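PDB 3K93: phage related exonuclease from Haemophilus somnus 129PT, which is probably a metal-dependent nuclease of the PD-(D/E)XK type, related to phage exonucleases, that degrades DNA as a trimer. Local coordinates for residues 6-11 with 42-47; 113-116 with 121-124; 165-170 with 174-179. All blocks are in the same frame, centred on the assembly; numbering follows the deposited sequence.

Contact 1: 6-11 with 42-47; sequences YHLKVR and REMAKF
L8 and M44 mark the closest backbone approach, with CA atoms 8.1 Å apart, where the chain running into strand 10-11 passes beside helix 35-50. No hydrogen bond joins the two segments, so side chains span that gap, and most of the reach comes from the helix. M44, a selenomethionine, leaves with CG anti to its carbonyl carbon (chi1 -65°) and then runs extended, which carries the selenium out to L8 and then, at the terminal methyl, to V10. The SE atom of M44 lies 3.8 Å from CD1 of L8, and the two side chains meet at about a right angle. Further out, the methyl CE of M44 comes within 4.3 Å of CG1 of V10, a looser touch. CB of L8 points at the helix, and its CD1 branch is the one that meets the selenium. V10 belongs to the short strand that runs parallel to 95-97 in a small three-stranded sheet, so M44 packs this edge strand and its lead-in against helix 35-50. Helix 15-19 shares the apolar cluster: L15 touches V10, and I18 touches M44. Y215 of the long C-terminal helix 198-221 also packs on L8, and the carbonyl oxygen of L8 takes a hydrogen bond from Q212. Elsewhere on helix 35-50, K46 forms a salt bridge with E127 of a second subunit.

Contact 2: 113-116 with 121-124; sequences KCSW and HPFF
H121 and S115 meet where the chain follows on from strand 108-114 and loops back, bringing their CA atoms to 5.0 Å. CB of H121 rests 3.5 Å from CB of S115. A chi1 of 180° sets CG anti to the backbone N, and the ring's turn about CB-CG (chi2 73°) points ND1 at the serine. There ND1 of H121 lies 2.7 Å from OG of S115 in a short hydrogen bond, the hydroxyl sitting at the ring edge near its plane. CE1 of H121, next along the same edge, is 3.7 Å from OG of S115. Across the ring, CD2 of H121 stands 3.5 Å above the centre of the F123 ring, presenting the imidazole edge to the phenyl. F123 in turn stacks on F50 of a third subunit. P122 centres an inverse gamma turn, and its CD approaches OG of S115 at 3.8 Å. D111 and T112 of the preceding strand ligate the sodium ion with D100, consistent with a PD-(D/E)XK nuclease core. One buried polar bond lets the serine hydroxyl and a histidine nitrogen satisfy each other and, with F123 against the CD2 edge, probably limits rotation of the ring.

Contact 3: 165-170 with 174-179; sequences NLISAY and FKLIDL
I167 fits against both L176 and I177, where the loop after strand 152-158 folds back on helix 173-181; the CA atoms of I167 and L176 are 7.9 Å apart. Apolar packing accounts for everything that crosses the contact. I167 aims CB at the helix, and with CG1 anti to its carbonyl carbon and the chain extended to its end (chi2 -173°), CD1 becomes the leading atom. CD1 of I167 lies 3.8 Å from CD1 of I177, and it is equally near that residue's CG1; the two side chains meet at a slant. Against L176 the approach differs: the side chains lie alongside and run in opposite senses, with CG1 of I167 4.0 Å from CD1 of L176.

Hydrogen bonds work within each segment instead. In the helix, N of L179 reaches O of F174 at 3.0 Å, closing a wider pi-type turn exactly where L176 and I177 both face the loop. In the loop, N of Y170 makes a weak bond of 3.2 Å to OG of S168. Just outside the segments, D171 accepts from the backbone N of S168.

K175, the neighbour of L176, reaches a third subunit, where it forms a salt bridge with E56 and a cation-pi contact with Y52. L176 also packs on W116 and T162, tying this outlying loop and helix to the body of the chain. Between 165-170 and 174-179 only aliphatic carbon meets, so this contact rests on shape and dispersion, while polar ties run through neighbouring residues such as T162 and D171.

In the fold
Contacts 1 and 2 are buried and lie on opposite sides of the chain's centre, about 30 Å apart between centres; contact 3 is only partly buried and farther out. Contact 2 is the polar one, a hydroxyl-imidazole bond beside the metal-bearing strand, whereas contacts 1 and 3 are purely apolar, each setting loop or edge-strand residues against a helix. Contacts 2 and 3 touch directly through W116, whose CH2 lies 3.5 Å from O of L166. Across the trimer, K46 from the helix of contact 1 reaches the carbonyl oxygen of H121 in a neighbouring subunit, so that interface joins the elements of contacts 1 and 2.

Contact 1: 6-11 with 42-47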
# COMPACT_ATOMS: atom_id res chain seq x y z
N TYR A 6 -11.20 0.50 -33.21
CA TYR A 6 -10.99 0.24 -31.78
C TYR A 6 -12.35 0.10 -31.14
O TYR A 6 -13.22 0.97 -31.29
CB TYR A 6 -10.21 1.34 -31.11
CG TYR A 6 -8.78 1.46 -31.58
CD1 TYR A 6 -7.77 0.71 -31.01
CD2 TYR A 6 -8.43 2.35 -32.59
CE1 TYR A 6 -6.45 0.83 -31.44
CE2 TYR A 6 -7.11 2.48 -33.01
CZ TYR A 6 -6.14 1.72 -32.43
OH TYR A 6 -4.85 1.83 -32.86
N HIS A 7 -12.55 -0.99 -30.43
CA HIS A 7 -13.82 -1.24 -29.78
C HIS A 7 -13.57 -2.05 -28.50
O HIS A 7 -12.88 -3.06 -28.53
CB HIS A 7 -14.77 -1.99 -30.71
CG HIS A 7 -16.16 -2.11 -30.16
ND1 HIS A 7 -17.02 -1.02 -30.10
CD2 HIS A 7 -16.81 -3.15 -29.60
CE1 HIS A 7 -18.16 -1.41 -29.53
NE2 HIS A 7 -18.06 -2.70 -29.23
N LEU A 8 -14.09 -1.56 -27.39
CA LEU A 8 -13.88 -2.21 -26.13
C LEU A 8 -14.94 -3.29 -25.88
O LEU A 8 -16.14 -3.03 -25.93
CB LEU A 8 -13.89 -1.19 -24.98
CG LEU A 8 -13.71 -1.73 -23.57
CD1 LEU A 8 -12.35 -2.43 -23.41
CD2 LEU A 8 -13.84 -0.61 -22.53
N LYS A 9 -14.45 -4.50 -25.60
CA LYS A 9 -15.21 -5.54 -24.91
C LYS A 9 -14.42 -5.91 -23.65
O LYS A 9 -13.25 -6.13 -23.71
CB LYS A 9 -15.44 -6.74 -25.81
CG LYS A 9 -16.48 -6.43 -26.86
CD LYS A 9 -16.76 -7.61 -27.76
CE LYS A 9 -17.72 -7.22 -28.89
NZ LYS A 9 -18.05 -8.41 -29.69
N VAL A 10 -15.07 -5.89 -22.49
CA VAL A 10 -14.39 -6.12 -21.23
C VAL A 10 -14.34 -7.61 -20.89
O VAL A 10 -15.36 -8.29 -20.90
CB VAL A 10 -15.04 -5.30 -20.07
CG1 VAL A 10 -14.33 -5.61 -18.75
CG2 VAL A 10 -14.98 -3.81 -20.35
N ARG A 11 -13.14 -8.13 -20.61
CA ARG A 11 -13.03 -9.53 -20.15
C ARG A 11 -13.80 -9.76 -18.84
O ARG A 11 -13.85 -8.88 -17.97
CB ARG A 11 -11.57 -9.91 -19.92
CG ARG A 11 -10.63 -9.87 -21.15
CD ARG A 11 -9.26 -10.63 -20.87
NE ARG A 11 -8.26 -9.80 -20.19
CZ ARG A 11 -7.15 -10.27 -19.58
N ARG A 42 -8.32 3.25 -19.02
CA ARG A 42 -7.09 3.81 -19.62
C ARG A 42 -6.06 2.73 -19.87
O ARG A 42 -5.33 2.79 -20.86
CB ARG A 42 -6.47 4.83 -18.69
CG ARG A 42 -7.18 6.15 -18.67
CD ARG A 42 -6.66 6.94 -17.47
NE ARG A 42 -7.57 7.99 -17.18
CZ ARG A 42 -7.75 8.54 -16.00
NH1 ARG A 42 -7.05 8.15 -14.95
NH2 ARG A 42 -8.63 9.51 -15.89
N GLU A 43 -5.96 1.75 -18.97
CA GLU A 43 -5.00 0.67 -19.17
C GLU A 43 -5.40 -0.16 -20.39
O GLU A 43 -4.53 -0.63 -21.17
CB GLU A 43 -4.91 -0.23 -17.95
CG GLU A 43 -4.31 0.42 -16.75
CD GLU A 43 -4.22 -0.51 -15.51
OE1 GLU A 43 -4.97 -1.48 -15.42
OE2 GLU A 43 -3.40 -0.23 -14.62
N MSE A 44 -6.70 -0.35 -20.55
CA MSE A 44 -7.22 -1.09 -21.69
C MSE A 44 -6.95 -0.29 -22.95
O MSE A 44 -6.52 -0.86 -23.94
CB MSE A 44 -8.72 -1.38 -21.53
CG MSE A 44 -9.05 -2.32 -20.34
SE MSE A 44 -10.97 -2.25 -19.84
CE MSE A 44 -10.88 -3.16 -18.14
N ALA A 45 -7.22 1.02 -22.94
CA ALA A 45 -6.94 1.87 -24.11
C ALA A 45 -5.44 1.82 -24.47
O ALA A 45 -5.11 1.67 -25.63
CB ALA A 45 -7.39 3.30 -23.87
N LYS A 46 -4.56 1.93 -23.48
CA LYS A 46 -3.11 1.93 -23.76
C LYS A 46 -2.61 0.56 -24.25
O LYS A 46 -1.64 0.47 -25.01
CB LYS A 46 -2.31 2.37 -22.54
CG LYS A 46 -2.49 3.82 -22.13
CD LYS A 46 -1.55 4.20 -20.97
CE LYS A 46 -2.03 5.45 -20.25
NZ LYS A 46 -1.19 5.77 -19.07
N PHE A 47 -3.23 -0.52 -23.80
CA PHE A 47 -2.90 -1.80 -24.37
C PHE A 47 -3.29 -1.87 -25.85
O PHE A 47 -2.46 -2.27 -26.69
CB PHE A 47 -3.55 -2.97 -23.63
CG PHE A 47 -3.23 -4.29 -24.26
CD1 PHE A 47 -1.96 -4.84 -24.12
CD2 PHE A 47 -4.16 -4.95 -25.05
CE1 PHE A 47 -1.63 -6.06 -24.74
CE2 PHE A 47 -3.85 -6.20 -25.70
CZ PHE A 47 -2.60 -6.75 -25.53

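Contact 2: 113-116 with 121-124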
# COMPACT_ATOMS: atom_id res chain seq x y z
N LYS A 113 -9.91 -21.65 -8.73
CA LYS A 113 -8.95 -20.65 -8.31
C LYS A 113 -7.87 -21.37 -7.48
O LYS A 113 -8.15 -21.83 -6.37
CB LYS A 113 -9.64 -19.58 -7.46
CG LYS A 113 -10.92 -18.98 -8.13
CD LYS A 113 -10.57 -18.13 -9.32
CE LYS A 113 -11.82 -17.43 -9.84
NZ LYS A 113 -11.59 -16.75 -11.12
N CYS A 114 -6.66 -21.44 -8.03
CA CYS A 114 -5.55 -22.17 -7.40
C CYS A 114 -4.79 -21.25 -6.48
O CYS A 114 -3.96 -20.50 -6.92
CB CYS A 114 -4.59 -22.71 -8.49
SG CYS A 114 -5.33 -24.07 -9.40
N SER A 115 -5.09 -21.32 -5.19
CA SER A 115 -4.42 -20.47 -4.20
C SER A 115 -2.90 -20.66 -4.17
O SER A 115 -2.39 -21.78 -4.38
CB SER A 115 -4.99 -20.75 -2.82
OG SER A 115 -6.41 -20.71 -2.84
N TRP A 116 -2.18 -19.58 -3.92
CA TRP A 116 -0.73 -19.67 -3.79
C TRP A 116 -0.26 -20.47 -2.56
O TRP A 116 0.56 -21.40 -2.67
CB TRP A 116 -0.12 -18.26 -3.76
CG TRP A 116 1.35 -18.27 -3.62
CD1 TRP A 116 2.07 -17.90 -2.51
CD2 TRP A 116 2.32 -18.70 -4.60
NE1 TRP A 116 3.41 -18.07 -2.75
CE2 TRP A 116 3.59 -18.56 -4.01
CE3 TRP A 116 2.22 -19.19 -5.91
CZ2 TRP A 116 4.79 -18.87 -4.70
CZ3 TRP A 116 3.41 -19.51 -6.62
CH2 TRP A 116 4.67 -19.36 -6.00
N HIS A 121 -5.06 -18.89 0.77
CA HIS A 121 -6.16 -19.81 0.49
C HIS A 121 -7.31 -19.63 1.49
O HIS A 121 -7.08 -19.68 2.69
CB HIS A 121 -5.68 -21.25 0.54
CG HIS A 121 -6.76 -22.24 0.27
ND1 HIS A 121 -7.28 -22.43 -0.99
CD2 HIS A 121 -7.46 -23.05 1.09
CE1 HIS A 121 -8.23 -23.35 -0.93
NE2 HIS A 121 -8.38 -23.72 0.32
N PRO A 122 -8.54 -19.46 1.01
CA PRO A 122 -9.69 -19.31 1.91
C PRO A 122 -10.31 -20.64 2.36
O PRO A 122 -11.25 -21.17 1.75
CB PRO A 122 -10.68 -18.51 1.07
CG PRO A 122 -10.37 -18.87 -0.35
CD PRO A 122 -8.91 -19.24 -0.40
N PHE A 123 -9.73 -21.19 3.42
CA PHE A 123 -10.22 -22.37 4.04
C PHE A 123 -11.62 -22.14 4.60
O PHE A 123 -12.42 -23.07 4.59
CB PHE A 123 -9.32 -22.80 5.21
CG PHE A 123 -8.01 -23.41 4.77
CD1 PHE A 123 -7.92 -24.77 4.53
CD2 PHE A 123 -6.87 -22.63 4.65
CE1 PHE A 123 -6.71 -25.35 4.14
CE2 PHE A 123 -5.68 -23.20 4.25
CZ PHE A 123 -5.62 -24.59 4.00
N PHE A 124 -11.89 -20.95 5.15
CA PHE A 124 -13.08 -20.74 5.97
C PHE A 124 -14.18 -20.18 5.12
O PHE A 124 -13.91 -19.43 4.23
CB PHE A 124 -12.71 -19.86 7.16
CG PHE A 124 -11.56 -20.43 7.95
CD1 PHE A 124 -11.71 -21.65 8.60
CD2 PHE A 124 -10.33 -19.80 8.00
CE1 PHE A 124 -10.64 -22.20 9.30
CE2 PHE A 124 -9.28 -20.34 8.69
CZ PHE A 124 -9.43 -21.56 9.33

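Contact 3: 165-170 with 174-179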
# COMPACT_ATOMS: atom_id res chain seq x y z
N ASN A 165 9.22 -25.45 -9.72
CA ASN A 165 9.75 -24.49 -10.64
C ASN A 165 9.25 -23.05 -10.36
O ASN A 165 9.76 -22.11 -10.94
CB ASN A 165 9.47 -24.92 -12.10
CG ASN A 165 8.06 -24.57 -12.55
OD1 ASN A 165 7.87 -23.53 -13.18
ND2 ASN A 165 7.08 -25.39 -12.21
N LEU A 166 8.26 -22.88 -9.49
CA LEU A 166 7.74 -21.57 -9.20
C LEU A 166 8.17 -21.05 -7.84
O LEU A 166 7.77 -19.97 -7.46
CB LEU A 166 6.22 -21.61 -9.29
CG LEU A 166 5.65 -21.95 -10.66
CD1 LEU A 166 4.13 -21.95 -10.63
CD2 LEU A 166 6.20 -20.95 -11.72
N ILE A 167 8.97 -21.80 -7.10
CA ILE A 167 9.39 -21.38 -5.77
C ILE A 167 10.71 -20.62 -5.91
O ILE A 167 11.74 -21.22 -6.16
CB ILE A 167 9.57 -22.58 -4.84
CG1 ILE A 167 8.19 -23.25 -4.60
CG2 ILE A 167 10.20 -22.15 -3.50
CD1 ILE A 167 8.22 -24.35 -3.56
N SER A 168 10.66 -19.31 -5.75
CA SER A 168 11.86 -18.47 -5.89
C SER A 168 12.84 -18.69 -4.75
O SER A 168 12.53 -19.33 -3.75
CB SER A 168 11.49 -16.99 -5.87
OG SER A 168 11.24 -16.58 -4.53
N ALA A 169 14.02 -18.12 -4.91
CA ALA A 169 15.12 -18.22 -3.94
C ALA A 169 14.62 -17.86 -2.56
O ALA A 169 15.00 -18.47 -1.58
CB ALA A 169 16.26 -17.28 -4.35
N TYR A 170 13.72 -16.87 -2.49
CA TYR A 170 13.24 -16.38 -1.20
C TYR A 170 11.99 -17.06 -0.66
O TYR A 170 11.66 -16.86 0.49
CB TYR A 170 13.13 -14.86 -1.26
CG TYR A 170 14.52 -14.27 -1.41
CD1 TYR A 170 15.34 -14.05 -0.29
CD2 TYR A 170 15.07 -14.04 -2.70
CE1 TYR A 170 16.66 -13.54 -0.43
CE2 TYR A 170 16.36 -13.54 -2.85
CZ TYR A 170 17.16 -13.28 -1.72
OH TYR A 170 18.44 -12.79 -1.89
N PHE A 174 9.17 -25.51 2.51
CA PHE A 174 8.46 -26.05 3.67
C PHE A 174 7.02 -25.57 3.71
O PHE A 174 6.10 -26.37 3.84
CB PHE A 174 9.20 -25.68 4.96
CG PHE A 174 8.52 -26.12 6.18
CD1 PHE A 174 8.48 -27.46 6.51
CD2 PHE A 174 7.94 -25.21 7.04
CE1 PHE A 174 7.87 -27.89 7.66
CE2 PHE A 174 7.30 -25.66 8.21
CZ PHE A 174 7.27 -26.99 8.51
N LYS A 175 6.84 -24.27 3.55
CA LYS A 175 5.49 -23.68 3.59
C LYS A 175 4.63 -23.96 2.36
O LYS A 175 3.47 -24.28 2.49
CB LYS A 175 5.57 -22.18 3.87
CG LYS A 175 6.09 -21.89 5.29
CD LYS A 175 6.59 -20.48 5.44
CE LYS A 175 5.50 -19.53 5.71
NZ LYS A 175 6.09 -18.17 5.83
N LEU A 176 5.22 -23.84 1.16
CA LEU A 176 4.49 -23.92 -0.08
C LEU A 176 4.21 -25.36 -0.57
O LEU A 176 3.32 -25.53 -1.42
CB LEU A 176 5.22 -23.13 -1.16
CG LEU A 176 5.40 -21.63 -0.90
CD1 LEU A 176 6.19 -21.00 -2.01
CD2 LEU A 176 4.05 -20.94 -0.72
N ILE A 177 4.96 -26.34 -0.07
CA ILE A 177 4.80 -27.76 -0.39
C ILE A 177 4.54 -28.66 0.85
O ILE A 177 3.47 -29.25 1.00
CB ILE A 177 6.04 -28.33 -1.12
CG1 ILE A 177 6.36 -27.51 -2.40
CG2 ILE A 177 5.82 -29.85 -1.45
CD1 ILE A 177 7.62 -28.09 -3.16
N ASP A 178 5.51 -28.77 1.75
CA ASP A 178 5.42 -29.76 2.86
C ASP A 178 4.18 -29.59 3.74
O ASP A 178 3.44 -30.55 4.00
CB ASP A 178 6.65 -29.69 3.76
CG ASP A 178 7.96 -29.95 3.01
OD1 ASP A 178 7.93 -30.22 1.79
OD2 ASP A 178 9.02 -29.85 3.64
N LEU A 179 3.94 -28.37 4.20
CA LEU A 179 2.77 -28.09 5.03
C LEU A 179 1.46 -28.34 4.30
O LEU A 179 0.49 -28.68 4.94
CB LEU A 179 2.78 -26.65 5.51
CG LEU A 179 3.84 -26.24 6.52
CD1 LEU A 179 3.58 -24.74 6.86
CD2 LEU A 179 3.84 -27.17 7.77